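Local coordinates for hypothetical 30.2 KD protein c25g10.02 IN chromosome I (Schizosaccharomyces pombe, PDB 1KCF) that resolves Holliday junctions, working as a homodimeric mitochondrial endonuclease that cuts four-way DNA junctions at the point of strand exchange, at residues Cys13-Leu18 with Lys246-Phe251; Tyr37-Val42 with Arg240-Leu245; Met116-Tyr121 with Leu133-Leu138; Lys169-Tyr174 with Ala232-Gly237. One frame throughout, in Å; residues are numbered along the deposited sequence.

Contact 1 of 4, residues Cys13-Leu18 with Lys246-Phe251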
# COMPACT_ATOMS: atom_id res chain seq x y z
N CYS A 13 -0.85 -7.56 -30.17
CA CYS A 13 -0.56 -7.20 -28.79
C CYS A 13 -1.62 -6.25 -28.26
O CYS A 13 -2.05 -6.36 -27.11
CB CYS A 13 0.83 -6.56 -28.68
SG CYS A 13 2.18 -7.76 -28.78
N LYS A 14 -2.05 -5.31 -29.10
CA LYS A 14 -3.08 -4.36 -28.71
C LYS A 14 -4.43 -5.05 -28.53
O LYS A 14 -5.23 -4.64 -27.70
CB LYS A 14 -3.20 -3.25 -29.75
CG LYS A 14 -4.36 -2.30 -29.50
CD LYS A 14 -4.44 -1.19 -30.54
CE LYS A 14 -3.25 -0.25 -30.44
NZ LYS A 14 -3.33 0.85 -31.43
N LEU A 15 -4.67 -6.09 -29.33
CA LEU A 15 -5.92 -6.82 -29.26
C LEU A 15 -5.96 -7.78 -28.08
O LEU A 15 -7.01 -8.31 -27.74
CB LEU A 15 -6.16 -7.61 -30.55
CG LEU A 15 -6.39 -6.87 -31.87
CD1 LEU A 15 -6.60 -7.90 -32.97
CD2 LEU A 15 -7.59 -5.94 -31.78
N THR A 16 -4.80 -8.01 -27.46
CA THR A 16 -4.72 -8.92 -26.32
C THR A 16 -4.24 -8.23 -25.05
O THR A 16 -3.92 -8.88 -24.06
CB THR A 16 -3.77 -10.10 -26.63
OG1 THR A 16 -2.50 -9.58 -27.04
CG2 THR A 16 -4.34 -10.97 -27.75
N GLY A 17 -4.20 -6.90 -25.08
CA GLY A 17 -3.78 -6.14 -23.92
C GLY A 17 -2.34 -6.37 -23.52
O GLY A 17 -1.99 -6.25 -22.34
N LEU A 18 -1.49 -6.71 -24.48
CA LEU A 18 -0.08 -6.96 -24.20
C LEU A 18 0.76 -5.77 -24.63
O LEU A 18 0.29 -4.91 -25.37
CB LEU A 18 0.40 -8.22 -24.93
CG LEU A 18 -0.24 -9.56 -24.54
CD1 LEU A 18 0.28 -10.65 -25.47
CD2 LEU A 18 0.09 -9.89 -23.08
N LYS A 246 -6.61 -17.16 -26.86
CA LYS A 246 -6.86 -18.59 -27.06
C LYS A 246 -6.74 -18.89 -28.54
O LYS A 246 -6.54 -20.04 -28.93
CB LYS A 246 -8.26 -18.95 -26.55
N HIS A 247 -6.85 -17.86 -29.37
CA HIS A 247 -6.73 -18.01 -30.81
C HIS A 247 -5.32 -17.70 -31.29
O HIS A 247 -4.73 -18.47 -32.05
CB HIS A 247 -7.69 -17.05 -31.52
CG HIS A 247 -9.14 -17.37 -31.31
ND1 HIS A 247 -9.69 -17.54 -30.06
CD2 HIS A 247 -10.16 -17.50 -32.19
CE1 HIS A 247 -10.99 -17.77 -30.18
NE2 HIS A 247 -11.30 -17.75 -31.46
N TYR A 248 -4.77 -16.58 -30.82
CA TYR A 248 -3.44 -16.14 -31.24
C TYR A 248 -2.21 -16.87 -30.70
O TYR A 248 -1.15 -16.81 -31.32
CB TYR A 248 -3.29 -14.65 -30.98
CG TYR A 248 -4.14 -13.79 -31.88
CD1 TYR A 248 -5.15 -12.98 -31.36
CD2 TYR A 248 -3.94 -13.79 -33.27
CE1 TYR A 248 -5.93 -12.19 -32.19
CE2 TYR A 248 -4.72 -13.00 -34.10
CZ TYR A 248 -5.71 -12.20 -33.56
OH TYR A 248 -6.47 -11.39 -34.38
N ARG A 249 -2.32 -17.55 -29.57
CA ARG A 249 -1.17 -18.27 -29.03
C ARG A 249 -0.68 -19.31 -30.04
O ARG A 249 0.47 -19.26 -30.48
CB ARG A 249 -1.51 -18.97 -27.71
CG ARG A 249 -1.62 -18.04 -26.51
CD ARG A 249 -1.62 -18.84 -25.22
NE ARG A 249 -1.92 -18.02 -24.05
CZ ARG A 249 -3.15 -17.64 -23.70
NH1 ARG A 249 -4.19 -18.00 -24.43
NH2 ARG A 249 -3.32 -16.90 -22.61
N ASN A 250 -1.55 -20.24 -30.39
CA ASN A 250 -1.19 -21.28 -31.35
C ASN A 250 -0.84 -20.70 -32.70
O ASN A 250 0.06 -21.19 -33.38
CB ASN A 250 -2.31 -22.31 -31.50
CG ASN A 250 -2.45 -23.18 -30.27
OD1 ASN A 250 -1.47 -23.44 -29.57
ND2 ASN A 250 -3.66 -23.65 -30.02
N PHE A 251 -1.54 -19.65 -33.10
CA PHE A 251 -1.28 -19.02 -34.38
C PHE A 251 0.15 -18.47 -34.46
O PHE A 251 0.84 -18.65 -35.47
CB PHE A 251 -2.29 -17.89 -34.62
CG PHE A 251 -2.08 -17.16 -35.91
CD1 PHE A 251 -2.34 -17.78 -37.12
CD2 PHE A 251 -1.57 -15.87 -35.92
CE1 PHE A 251 -2.11 -17.13 -38.32
CE2 PHE A 251 -1.33 -15.21 -37.11
CZ PHE A 251 -1.60 -15.84 -38.32
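T16, which meets the ring of Y248 with its methyl group, stands in a tight turn built round one carbonyl: C13 O accepts the amide L18 N at 2.7 Å, and T16 N adds a weak bond to the same oxygen. G17, inside this turn, has a positive phi (64°), a conformation that suits glycine because it carries no beta carbon. The turn sets L15 and T16 against helix 224-253, from which Y248 reaches over to them. Contact between the two segments is van der Waals packing only, and slight. T16 CG2 approaches Y248 CD1 at 4.2 Å, while further along the ring L15 CD1 lies 3.8 Å from Y248 OH and 4.4 Å from Y248 CE1. Both aliphatic groups come to the ring obliquely. With chi1 at 55°, T16 turns OG1 back to bond to I12 O, so the hydroxyl is satisfied by the end of its own helix and the methyl remains for packing. Threonine thus serves both jobs, leucine supplies a branched end, and tyrosine is long enough to bridge the helices, its side chain also touching I12. Elsewhere on the same helix R249 NE bonds to S34 O. The contact is consistent with the docking of the N-terminal SAP-family helices, 6-15 and 26-33, onto the long C-terminal helix of the resolvase.

Contact 2 of 4, residues Tyr37-Val42 with Arg240-Leu245; sequences YPTSRV and RWQAQL
T39 and Q242 make the tight half of this contact, where the loop leading into strand 42-47 passes helix 224-253. T39 CG2 sits 3.7 Å from Q242 CB and 4.1 Å from Q242 CG, the two side chains running past each other in opposite directions. The T39 methyl lies beside its own backbone N, anti to the carbonyl carbon, and from there it bears on the aliphatic root of the glutamine. Backbone bonds between T39 and Q59 tie this part of the loop to strand 52-59.

The other half is looser and wet. Q242 bends at chi2 (-42°), which lifts its amide toward Y37, but OE1 comes no nearer than 3.9 Å to Y37 CD1. It lies at the ring edge, near the ring plane, and the ring and amide planes are 73° apart. A water links the two residues: it accepts from Y37 N at 2.8 Å and donates to Q242 OE1 at 2.9 Å. Y37 is held from elsewhere as well, its ring packing edge-to-face with F162.

Glutamine fits here because it offers methylene groups to the threonine and a two-ended amide beyond them. Its NE2 bonds to W238 O, one turn back in its own helix, while OE1 takes the water. With a donor at one end and an acceptor at the other both engaged, the chemistry implies a defined amide orientation and a loop joined to the helix by packing and one shared water rather than by direct bonds.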
# COMPACT_ATOMS: atom_id res chain seq x y z
N TYR A 37 -5.44 -17.40 -17.95
CA TYR A 37 -6.23 -17.12 -16.77
C TYR A 37 -7.69 -17.48 -17.01
O TYR A 37 -8.14 -17.56 -18.15
CB TYR A 37 -6.15 -15.63 -16.40
CG TYR A 37 -4.75 -15.08 -16.23
CD1 TYR A 37 -4.12 -14.39 -17.27
CD2 TYR A 37 -4.06 -15.22 -15.02
CE1 TYR A 37 -2.84 -13.85 -17.10
CE2 TYR A 37 -2.78 -14.68 -14.84
CZ TYR A 37 -2.18 -13.99 -15.88
OH TYR A 37 -0.93 -13.44 -15.71
N PRO A 38 -8.45 -17.71 -15.93
CA PRO A 38 -9.87 -18.06 -16.04
C PRO A 38 -10.64 -16.83 -16.54
O PRO A 38 -10.17 -15.71 -16.37
CB PRO A 38 -10.27 -18.40 -14.61
CG PRO A 38 -8.97 -18.78 -13.96
CD PRO A 38 -8.01 -17.78 -14.52
N THR A 39 -11.80 -17.04 -17.15
CA THR A 39 -12.61 -15.93 -17.63
C THR A 39 -13.98 -15.95 -16.98
O THR A 39 -14.91 -15.34 -17.47
CB THR A 39 -12.79 -15.93 -19.16
OG1 THR A 39 -13.24 -17.22 -19.59
CG2 THR A 39 -11.48 -15.58 -19.85
N SER A 40 -14.10 -16.68 -15.87
CA SER A 40 -15.35 -16.74 -15.13
C SER A 40 -15.10 -16.05 -13.80
O SER A 40 -13.97 -16.05 -13.29
CB SER A 40 -15.78 -18.20 -14.90
OG SER A 40 -14.84 -18.91 -14.11
N ARG A 41 -16.14 -15.44 -13.24
CA ARG A 41 -16.03 -14.74 -11.96
C ARG A 41 -14.85 -13.76 -11.99
O ARG A 41 -13.95 -13.82 -11.16
CB ARG A 41 -15.87 -15.75 -10.82
CG ARG A 41 -16.98 -16.81 -10.78
CD ARG A 41 -16.90 -17.66 -9.51
NE ARG A 41 -17.41 -16.95 -8.34
CZ ARG A 41 -18.70 -16.72 -8.11
NH1 ARG A 41 -19.62 -17.14 -8.98
NH2 ARG A 41 -19.09 -16.07 -7.03
N VAL A 42 -14.89 -12.86 -12.96
CA VAL A 42 -13.85 -11.86 -13.12
C VAL A 42 -14.31 -10.56 -12.45
O VAL A 42 -15.34 -9.99 -12.82
CB VAL A 42 -13.59 -11.59 -14.62
CG1 VAL A 42 -12.51 -10.54 -14.78
CG2 VAL A 42 -13.19 -12.89 -15.31
N ARG A 240 -11.99 -10.26 -23.24
CA ARG A 240 -11.88 -10.42 -24.68
C ARG A 240 -10.44 -10.68 -25.05
O ARG A 240 -10.17 -11.44 -25.99
CB ARG A 240 -12.41 -9.17 -25.41
CG ARG A 240 -13.89 -8.91 -25.17
CD ARG A 240 -14.43 -7.82 -26.10
NE ARG A 240 -14.65 -8.32 -27.45
CZ ARG A 240 -15.09 -7.58 -28.47
NH1 ARG A 240 -15.35 -6.29 -28.29
NH2 ARG A 240 -15.26 -8.12 -29.66
N TRP A 241 -9.50 -10.08 -24.32
CA TRP A 241 -8.08 -10.30 -24.60
C TRP A 241 -7.78 -11.78 -24.43
O TRP A 241 -7.11 -12.39 -25.27
CB TRP A 241 -7.17 -9.52 -23.65
CG TRP A 241 -7.29 -8.04 -23.75
CD1 TRP A 241 -7.79 -7.32 -24.79
CD2 TRP A 241 -6.87 -7.08 -22.77
NE1 TRP A 241 -7.72 -5.98 -24.52
CE2 TRP A 241 -7.17 -5.80 -23.28
CE3 TRP A 241 -6.29 -7.18 -21.50
CZ2 TRP A 241 -6.89 -4.62 -22.57
CZ3 TRP A 241 -6.01 -6.01 -20.79
CH2 TRP A 241 -6.32 -4.75 -21.33
N GLN A 242 -8.27 -12.35 -23.34
CA GLN A 242 -8.04 -13.76 -23.05
C GLN A 242 -8.64 -14.64 -24.13
O GLN A 242 -8.09 -15.69 -24.47
CB GLN A 242 -8.63 -14.13 -21.68
CG GLN A 242 -8.23 -13.20 -20.54
CD GLN A 242 -6.76 -12.80 -20.59
OE1 GLN A 242 -5.88 -13.66 -20.64
NE2 GLN A 242 -6.50 -11.50 -20.57
N ALA A 243 -9.78 -14.21 -24.67
CA ALA A 243 -10.44 -14.96 -25.72
C ALA A 243 -9.58 -14.93 -26.98
O ALA A 243 -9.31 -15.96 -27.59
CB ALA A 243 -11.82 -14.36 -26.02
N GLN A 244 -9.13 -13.73 -27.34
CA GLN A 244 -8.29 -13.56 -28.51
C GLN A 244 -6.98 -14.32 -28.36
O GLN A 244 -6.41 -14.79 -29.34
CB GLN A 244 -7.99 -12.08 -28.75
CG GLN A 244 -9.19 -11.28 -29.21
CD GLN A 244 -8.97 -10.62 -30.56
OE1 GLN A 244 -8.80 -11.30 -31.57
NE2 GLN A 244 -8.97 -9.29 -30.58
N LEU A 245 -6.50 -14.44 -27.13
CA LEU A 245 -5.25 -15.15 -26.88
C LEU A 245 -5.41 -16.65 -27.11
O LEU A 245 -4.46 -17.33 -27.51
CB LEU A 245 -4.75 -14.89 -25.46
CG LEU A 245 -3.96 -13.59 -25.25
CD1 LEU A 245 -3.65 -13.41 -23.78
CD2 LEU A 245 -2.67 -13.63 -26.06
O HOH W 1 -5.83 -16.58 -20.65

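Contact 3 of 4, residues Met116-Tyr121 with Leu133-Leu138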
# COMPACT_ATOMS: atom_id res chain seq x y z
N MET A 116 -7.22 -4.98 -11.33
CA MET A 116 -7.10 -3.70 -10.66
C MET A 116 -6.50 -2.62 -11.56
O MET A 116 -5.49 -2.83 -12.23
CB MET A 116 -6.25 -3.86 -9.41
CG MET A 116 -6.54 -2.86 -8.31
SD MET A 116 -5.54 -3.21 -6.83
CE MET A 116 -6.52 -4.51 -6.09
N GLU A 117 -7.15 -1.47 -11.57
CA GLU A 117 -6.71 -0.34 -12.35
C GLU A 117 -7.11 0.89 -11.56
O GLU A 117 -8.10 0.86 -10.83
CB GLU A 117 -7.42 -0.37 -13.71
CG GLU A 117 -6.96 0.64 -14.71
CD GLU A 117 -7.44 0.30 -16.11
OE1 GLU A 117 -7.95 1.20 -16.81
OE2 GLU A 117 -7.29 -0.87 -16.53
N ARG A 118 -6.34 1.96 -11.66
CA ARG A 118 -6.68 3.18 -10.94
C ARG A 118 -7.79 3.88 -11.69
O ARG A 118 -7.83 3.86 -12.92
CB ARG A 118 -5.47 4.12 -10.85
CG ARG A 118 -4.39 3.71 -9.88
CD ARG A 118 -3.24 4.71 -9.93
NE ARG A 118 -2.19 4.41 -8.95
CZ ARG A 118 -1.42 3.33 -8.99
NH1 ARG A 118 -1.57 2.43 -9.96
NH2 ARG A 118 -0.51 3.13 -8.04
N GLN A 119 -8.71 4.49 -10.95
CA GLN A 119 -9.80 5.21 -11.59
C GLN A 119 -9.17 6.40 -12.33
O GLN A 119 -8.04 6.80 -12.03
CB GLN A 119 -10.79 5.72 -10.54
CG GLN A 119 -11.92 6.55 -11.13
CD GLN A 119 -12.86 5.74 -12.00
OE1 GLN A 119 -13.64 4.93 -11.49
NE2 GLN A 119 -12.79 5.94 -13.31
N ARG A 120 -9.88 6.94 -13.31
CA ARG A 120 -9.38 8.09 -14.04
C ARG A 120 -9.44 9.30 -13.12
O ARG A 120 -10.46 9.53 -12.46
CB ARG A 120 -10.22 8.33 -15.28
N TYR A 121 -8.37 10.07 -13.04
CA TYR A 121 -8.36 11.26 -12.19
C TYR A 121 -9.31 12.34 -12.72
O TYR A 121 -9.44 12.53 -13.93
CB TYR A 121 -6.95 11.85 -12.10
CG TYR A 121 -6.91 13.17 -11.35
CD1 TYR A 121 -6.99 13.20 -9.95
CD2 TYR A 121 -6.81 14.38 -12.03
CE1 TYR A 121 -6.98 14.42 -9.26
CE2 TYR A 121 -6.80 15.60 -11.36
CZ TYR A 121 -6.89 15.61 -9.97
OH TYR A 121 -6.87 16.81 -9.29
N LEU A 133 -1.79 9.93 -3.41
CA LEU A 133 -1.50 9.24 -2.16
C LEU A 133 -2.60 8.27 -1.75
O LEU A 133 -2.32 7.14 -1.35
CB LEU A 133 -1.25 10.26 -1.05
CG LEU A 133 0.09 11.01 -1.12
CD1 LEU A 133 0.10 12.17 -0.13
CD2 LEU A 133 1.23 10.03 -0.81
N ARG A 134 -3.85 8.71 -1.86
CA ARG A 134 -4.99 7.88 -1.50
C ARG A 134 -5.07 6.60 -2.33
O ARG A 134 -5.17 5.51 -1.77
CB ARG A 134 -6.30 8.65 -1.67
CG ARG A 134 -6.40 9.93 -0.87
CD ARG A 134 -7.70 10.66 -1.23
NE ARG A 134 -7.77 11.99 -0.64
CZ ARG A 134 -8.81 12.80 -0.76
NH1 ARG A 134 -9.88 12.42 -1.44
NH2 ARG A 134 -8.79 14.00 -0.19
N VAL A 135 -5.05 6.74 -3.65
CA VAL A 135 -5.15 5.57 -4.52
C VAL A 135 -3.92 4.67 -4.50
O VAL A 135 -4.04 3.46 -4.66
CB VAL A 135 -5.44 5.98 -5.99
CG1 VAL A 135 -6.78 6.68 -6.07
CG2 VAL A 135 -4.33 6.88 -6.52
N ASN A 136 -2.74 5.26 -4.31
CA ASN A 136 -1.53 4.45 -4.27
C ASN A 136 -1.55 3.60 -3.00
O ASN A 136 -1.14 2.44 -3.00
CB ASN A 136 -0.28 5.33 -4.27
CG ASN A 136 -0.08 6.07 -5.58
OD1 ASN A 136 -0.71 5.75 -6.59
ND2 ASN A 136 0.81 7.06 -5.58
N MET A 137 -2.03 4.20 -1.92
CA MET A 137 -2.11 3.53 -0.63
C MET A 137 -3.11 2.39 -0.66
O MET A 137 -2.83 1.30 -0.17
CB MET A 137 -2.50 4.54 0.45
CG MET A 137 -2.04 4.16 1.84
SD MET A 137 -2.50 5.36 3.08
CE MET A 137 -1.60 6.80 2.48
N LEU A 138 -4.28 2.66 -1.23
CA LEU A 138 -5.35 1.66 -1.33
C LEU A 138 -4.85 0.46 -2.13
O LEU A 138 -4.95 -0.68 -1.69
CB LEU A 138 -6.56 2.27 -2.04
CG LEU A 138 -7.94 1.98 -1.43
CD1 LEU A 138 -9.01 2.36 -2.44
CD2 LEU A 138 -8.06 0.52 -1.06
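R118, at the end of strand 113-118, reaches across to N136 on helix 128-151, and the two residues join a strand of the RNase H-like sheet, paired with 42-47 and 162-165, to the helix that follows it. The arginine is extended from CG to NE, and the last torsion then turns the guanidinium to present the NE side of its edge to the amide oxygen. Both bonds end on that one atom: R118 NE reaches N136 OD1 at 3.1 Å and R118 NH2 reaches N136 OD1 at 3.0 Å. OD1 lies nearly in the guanidinium plane, yet the amide itself is turned 72° from that plane. V135, one residue earlier, lies obliquely beside the arginine, its CG2 4.1 Å from R118 NE. Asparagine suits the place since its short side chain brings a carbonyl round from a backbone position facing away from the strand; its helix also packs on the second subunit, where N136 meets L133 of that other chain. R118 NH1 forms a salt bridge with E139, and the R118 side chain is about 6 Å from that of the magnesium ligand D46. A leucine here would probably leave E139 without its ionic mate and N136 OD1 without these two donors. NE approaches almost straight along the C=O bond of N136 (169°), whereas NH2 comes from above the carbonyl plane, 47° out of it.

Contact 4 of 4, residues Lys169-Tyr174 with Ala232-Gly237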
# COMPACT_ATOMS: atom_id res chain seq x y z
N LYS A 169 -4.07 2.52 -20.31
CA LYS A 169 -3.73 2.67 -21.72
C LYS A 169 -4.17 1.46 -22.53
O LYS A 169 -4.83 1.59 -23.56
CB LYS A 169 -2.23 2.90 -21.88
N SER A 170 -3.81 0.27 -22.06
CA SER A 170 -4.18 -0.96 -22.75
C SER A 170 -5.69 -1.10 -22.87
O SER A 170 -6.20 -1.52 -23.92
CB SER A 170 -3.61 -2.17 -22.01
OG SER A 170 -2.19 -2.14 -22.01
N THR A 171 -6.41 -0.77 -21.81
CA THR A 171 -7.86 -0.87 -21.81
C THR A 171 -8.47 0.07 -22.84
O THR A 171 -9.19 -0.36 -23.74
CB THR A 171 -8.44 -0.53 -20.42
OG1 THR A 171 -7.94 -1.46 -19.45
CG2 THR A 171 -9.96 -0.61 -20.43
N TYR A 172 -8.16 1.36 -22.71
CA TYR A 172 -8.67 2.39 -23.60
C TYR A 172 -8.18 2.24 -25.04
O TYR A 172 -8.97 2.35 -25.99
CB TYR A 172 -8.26 3.77 -23.07
CG TYR A 172 -8.74 4.03 -21.66
CD1 TYR A 172 -7.94 4.74 -20.76
CD2 TYR A 172 -9.99 3.59 -21.23
CE1 TYR A 172 -8.38 5.01 -19.47
CE2 TYR A 172 -10.44 3.86 -19.94
CZ TYR A 172 -9.63 4.56 -19.06
OH TYR A 172 -10.07 4.85 -17.79
N SER A 173 -6.89 1.99 -25.20
CA SER A 173 -6.30 1.81 -26.52
C SER A 173 -7.02 0.69 -27.23
O SER A 173 -7.31 0.77 -28.43
CB SER A 173 -4.81 1.47 -26.38
OG SER A 173 -4.30 0.89 -27.57
N TYR A 174 -7.31 -0.37 -26.48
CA TYR A 174 -8.00 -1.52 -27.03
C TYR A 174 -9.38 -1.15 -27.59
O TYR A 174 -9.68 -1.42 -28.75
CB TYR A 174 -8.17 -2.60 -25.96
CG TYR A 174 -9.11 -3.71 -26.41
CD1 TYR A 174 -8.72 -4.63 -27.38
CD2 TYR A 174 -10.40 -3.79 -25.90
CE1 TYR A 174 -9.60 -5.62 -27.83
CE2 TYR A 174 -11.29 -4.76 -26.34
CZ TYR A 174 -10.89 -5.67 -27.31
OH TYR A 174 -11.79 -6.62 -27.74
N ALA A 232 -16.65 -1.52 -16.41
CA ALA A 232 -17.21 -2.49 -17.35
C ALA A 232 -16.26 -2.69 -18.53
O ALA A 232 -16.12 -3.79 -19.05
CB ALA A 232 -18.58 -2.02 -17.84
N LEU A 233 -15.61 -1.61 -18.96
CA LEU A 233 -14.67 -1.70 -20.08
C LEU A 233 -13.39 -2.42 -19.66
O LEU A 233 -12.71 -3.03 -20.48
CB LEU A 233 -14.32 -0.31 -20.61
CG LEU A 233 -15.43 0.44 -21.36
CD1 LEU A 233 -15.03 1.89 -21.53
CD2 LEU A 233 -15.68 -0.22 -22.71
N ILE A 234 -13.07 -2.34 -18.37
CA ILE A 234 -11.89 -3.01 -17.86
C ILE A 234 -12.11 -4.52 -17.90
O ILE A 234 -11.34 -5.25 -18.51
CB ILE A 234 -11.59 -2.57 -16.40
CG1 ILE A 234 -11.05 -1.14 -16.38
CG2 ILE A 234 -10.59 -3.52 -15.76
CD1 ILE A 234 -10.83 -0.58 -14.98
N ALA A 235 -13.19 -4.97 -17.25
CA ALA A 235 -13.53 -6.39 -17.20
C ALA A 235 -13.76 -6.99 -18.58
O ALA A 235 -13.11 -7.97 -18.95
CB ALA A 235 -14.76 -6.60 -16.34
N SER A 236 -14.69 -6.41 -19.34
CA SER A 236 -15.00 -6.93 -20.66
C SER A 236 -13.79 -6.86 -21.58
O SER A 236 -13.57 -7.75 -22.40
CB SER A 236 -16.18 -6.18 -21.29
OG SER A 236 -15.85 -4.84 -21.59
N GLY A 237 -13.00 -5.80 -21.44
CA GLY A 237 -11.82 -5.65 -22.27
C GLY A 237 -10.83 -6.77 -22.01
O GLY A 237 -10.29 -7.37 -22.94
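The first torsion of T171 (chi1 -61°) puts OG1 beside the backbone N and CG2 anti to it, and that of Y174 (169°) puts CG anti to the backbone N, so that methyl and ring both reach helix 224-253. Helix 168-179 thereby crosses this long C-terminal helix in the core of the RNase H-like fold; the segment axes come within 9.7 Å and are nearly perpendicular, at 84°. The T171 methyl settles over the other backbone: CG2 is 3.7 Å from L233 O, 4.0 Å from I234 CA and 4.2 Å from I234 CG1. One turn on, Y174 CE2 lies 4.2 Å from G237 CA, approached obliquely. Glycine suits this position, where a beta carbon on the same backbone would run into L233 O; the tyrosine ring lying against it packs edge-to-face with W241 as well.

T171 is well chosen for a buried crossing, its methyl serving the packing while OG1 bonds to E117 OE2. Nearby, Y172 OH bonds to OD1 of D230, a magnesium ligand, and the I234 side chain comes within about 3 Å of that of the other magnesium ligand, D46. The crossing therefore lies against the metal-binding residues and probably helps to position D230 through Y172. L233 O, besides holding its helix partner G237 N, accepts from W175 NE1. S236 keeps its hydroxyl at home: OG donates to A232 O at 2.8 Å, and S236 N reaches the same oxygen from the opposite face of its carbonyl plane.

Helix 224-253 is common to contacts 4, 2 and 1, which follow one another along it in that order; their centres are 11 to 15 Å apart, and each touches the other two. Along the chain, contact 1 spans nearly everything, contact 2 lies within that span, and contacts 3 and 4 come inside it one after the other. Contact 3 sits across the chain's centre from contact 1, about 28 Å away between centres, on a sheet strand and the helix that meets the second subunit. Contacts 3 and 4, 16 Å apart, touch through E117 and T171, and both approach the magnesium-binding residues. One long helix thus connects the N-terminal SAP-family helices to the nuclease core.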